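Local coordinates for protein (peanut lectin) (Arachis hypogaea, PDB 1CIW) that binds carbohydrates as a galactose-specific, calcium- and manganese-containing legume lectin that assembles into a homotetramer, at residues P81-I86 with S209-G214. Numbering follows the deposited sequence.
Sequences PADGII and SGSLGG. With GAL (beta-D-galactopyranose), chain E; NDG (2-acetamido-2-deoxy-alpha-D-glucopyranose), chain B.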
loop_
_atom_site.group_PDB
_atom_site.type_symbol
_atom_site.label_atom_id
_atom_site.label_comp_id
_atom_site.label_asym_id
_atom_site.label_seq_id
_atom_site.Cartn_x
_atom_site.Cartn_y
_atom_site.Cartn_z
ATOM N N PRO A 81 -21.278 -7.651 32.023
ATOM C CA PRO A 81 -20.511 -7.347 30.819
ATOM C C PRO A 81 -21.472 -7.471 29.631
ATOM O O PRO A 81 -21.807 -8.578 29.208
ATOM C CB PRO A 81 -19.466 -8.452 30.812
ATOM C CG PRO A 81 -19.283 -8.764 32.252
ATOM C CD PRO A 81 -20.701 -8.810 32.723
ATOM N N ALA A 82 -21.984 -6.329 29.172
ATOM C CA ALA A 82 -22.922 -6.281 28.057
ATOM C C ALA A 82 -22.653 -4.944 27.341
ATOM O O ALA A 82 -22.016 -4.069 27.940
ATOM C CB ALA A 82 -24.334 -6.382 28.584
ATOM N N ASP A 83 -23.141 -4.769 26.130
ATOM C CA ASP A 83 -23.856 -5.797 25.366
ATOM C C ASP A 83 -23.104 -6.341 24.157
ATOM O O ASP A 83 -23.544 -7.308 23.522
ATOM C CB ASP A 83 -25.187 -5.209 24.883
ATOM C CG ASP A 83 -26.198 -5.087 25.978
ATOM O OD1 ASP A 83 -26.093 -4.160 26.807
ATOM O OD2 ASP A 83 -27.106 -5.936 26.006
ATOM N N GLY A 84 -21.988 -5.711 23.798
ATOM C CA GLY A 84 -21.258 -6.192 22.641
ATOM C C GLY A 84 -20.931 -5.138 21.596
ATOM O O GLY A 84 -21.292 -3.974 21.760
ATOM N N ILE A 85 -20.250 -5.550 20.526
ATOM C CA ILE A 85 -19.816 -4.666 19.439
ATOM C C ILE A 85 -20.368 -5.179 18.110
ATOM O O ILE A 85 -20.639 -6.367 17.974
ATOM C CB ILE A 85 -18.255 -4.686 19.323
ATOM C CG1 ILE A 85 -17.603 -4.059 20.550
ATOM C CG2 ILE A 85 -17.773 -3.962 18.090
ATOM C CD1 ILE A 85 -16.079 -4.067 20.469
ATOM N N ILE A 86 -20.536 -4.298 17.131
ATOM C CA ILE A 86 -21.018 -4.712 15.823
ATOM C C ILE A 86 -20.322 -3.887 14.741
ATOM O O ILE A 86 -20.143 -2.673 14.889
ATOM C CB ILE A 86 -22.571 -4.596 15.697
ATOM C CG1 ILE A 86 -23.028 -5.072 14.308
ATOM C CG2 ILE A 86 -23.028 -3.164 15.939
ATOM C CD1 ILE A 86 -24.553 -5.161 14.113
ATOM N N SER A 209 -23.002 -0.756 22.738
ATOM C CA SER A 209 -23.972 -0.194 23.662
ATOM C C SER A 209 -24.038 -0.946 24.972
ATOM O O SER A 209 -23.475 -2.034 25.113
ATOM C CB SER A 209 -25.353 -0.212 23.020
ATOM O OG SER A 209 -25.685 -1.536 22.618
ATOM N N GLY A 210 -24.777 -0.365 25.914
ATOM C CA GLY A 210 -24.960 -0.960 27.223
ATOM C C GLY A 210 -26.348 -0.603 27.726
ATOM O O GLY A 210 -27.111 0.057 27.013
ATOM N N SER A 211 -26.691 -1.023 28.930
ATOM C CA SER A 211 -28.006 -0.721 29.471
ATOM C C SER A 211 -27.815 -0.065 30.817
ATOM O O SER A 211 -26.873 0.671 31.024
ATOM C CB SER A 211 -28.839 -1.997 29.583
ATOM O OG SER A 211 -28.224 -2.925 30.458
ATOM N N LEU A 212 -28.735 -0.308 31.757
ATOM C CA LEU A 212 -28.612 0.285 33.070
ATOM C C LEU A 212 -27.701 -0.605 33.899
ATOM O O LEU A 212 -26.770 -0.127 34.530
ATOM C CB LEU A 212 -29.994 0.387 33.726
ATOM C CG LEU A 212 -30.215 1.315 34.929
ATOM C CD1 LEU A 212 -31.695 1.375 35.258
ATOM C CD2 LEU A 212 -29.430 0.862 36.131
ATOM N N GLY A 213 -27.978 -1.905 33.877
ATOM C CA GLY A 213 -27.199 -2.866 34.640
ATOM C C GLY A 213 -26.059 -3.502 33.874
ATOM O O GLY A 213 -25.135 -4.043 34.466
ATOM N N GLY A 214 -26.146 -3.486 32.554
ATOM C CA GLY A 214 -25.093 -4.056 31.740
ATOM C C GLY A 214 -24.188 -3.001 31.143
ATOM O O GLY A 214 -24.632 -2.178 30.354
HETATM C C1 GAL E . -30.769 -5.524 30.379
HETATM C C2 GAL E . -30.611 -5.283 28.907
HETATM C C3 GAL E . -29.687 -6.280 28.259
HETATM C C4 GAL E . -28.318 -6.275 29.002
HETATM C C5 GAL E . -28.627 -6.632 30.451
HETATM C C6 GAL E . -27.431 -6.778 31.320
HETATM O O2 GAL E . -31.855 -5.435 28.285
HETATM O O3 GAL E . -29.558 -6.014 26.897
HETATM O O4 GAL E . -27.606 -5.054 28.898
HETATM O O5 GAL E . -29.466 -5.599 30.952
HETATM O O6 GAL E . -27.809 -7.213 32.636
HETATM C C1 NDG B . -33.125 -4.803 34.992
HETATM C C2 NDG B . -31.580 -4.063 34.556
HETATM C C3 NDG B . -31.366 -3.683 33.247
HETATM C C4 NDG B . -31.899 -4.700 32.318
HETATM C C5 NDG B . -33.453 -4.840 32.345
HETATM C C6 NDG B . -34.017 -6.049 31.649
HETATM C C7 NDG B . -31.155 -2.954 36.726
HETATM C C8 NDG B . -30.818 -1.778 37.656
HETATM O O5 NDG B . -33.978 -5.065 33.667
HETATM O O3 NDG B . -29.978 -3.414 33.000
HETATM O O4 NDG B . -31.567 -4.501 30.958
HETATM O O6 NDG B . -33.364 -7.174 32.194
HETATM O O7 NDG B . -31.694 -3.926 37.298
HETATM N N2 NDG B . -31.292 -2.808 35.433
HETATM O O1 NDG B . -33.606 -3.304 35.101
#
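Asp83 N gives a hydrogen bond of 2.9 Å to Ser209 O. Asp83 CB points to the 209-214 loop, and Asp83 OD1 comes to 3.4 Å from Gly210 CA. CG sits beside the backbone N (chi1 -75°), which turns the carboxylate to the sugar. The two carboxylate oxygens then take one galactose hydroxyl each. Galactose O4 donates to Asp83 OD1 at 2.7 Å, and galactose O3 to Asp83 OD2 at 2.6 Å. The peptide bond between Ala82 and Asp83 is cis, as is characteristic of the legume lectin combining site. Here the loop leading into strand 84-91 meets the loop after strand 201-209. Asn127, a calcium ligand, also hydrogen-bonds galactose through ND2. Ser211 approaches the sugar from the second loop. Ser211 OG donates to galactose O5 at 3.0 Å. It also accepts from Gly214 N, three residues on, which makes an ST motif. Ser211 N also bonds to Gly214 O, so the turn is closed twice. Ala82 CB packs against Gly214 CA at 4.0 Å. The same methyl, Ala82 CB, lies 3.5 Å from galactose O4. Further along the turn, Gly213 N bonds to O3 of the N-acetylglucosamine unit at 2.7 Å, while Leu212 lays its CD2 methyl against the acetamido methyl C8.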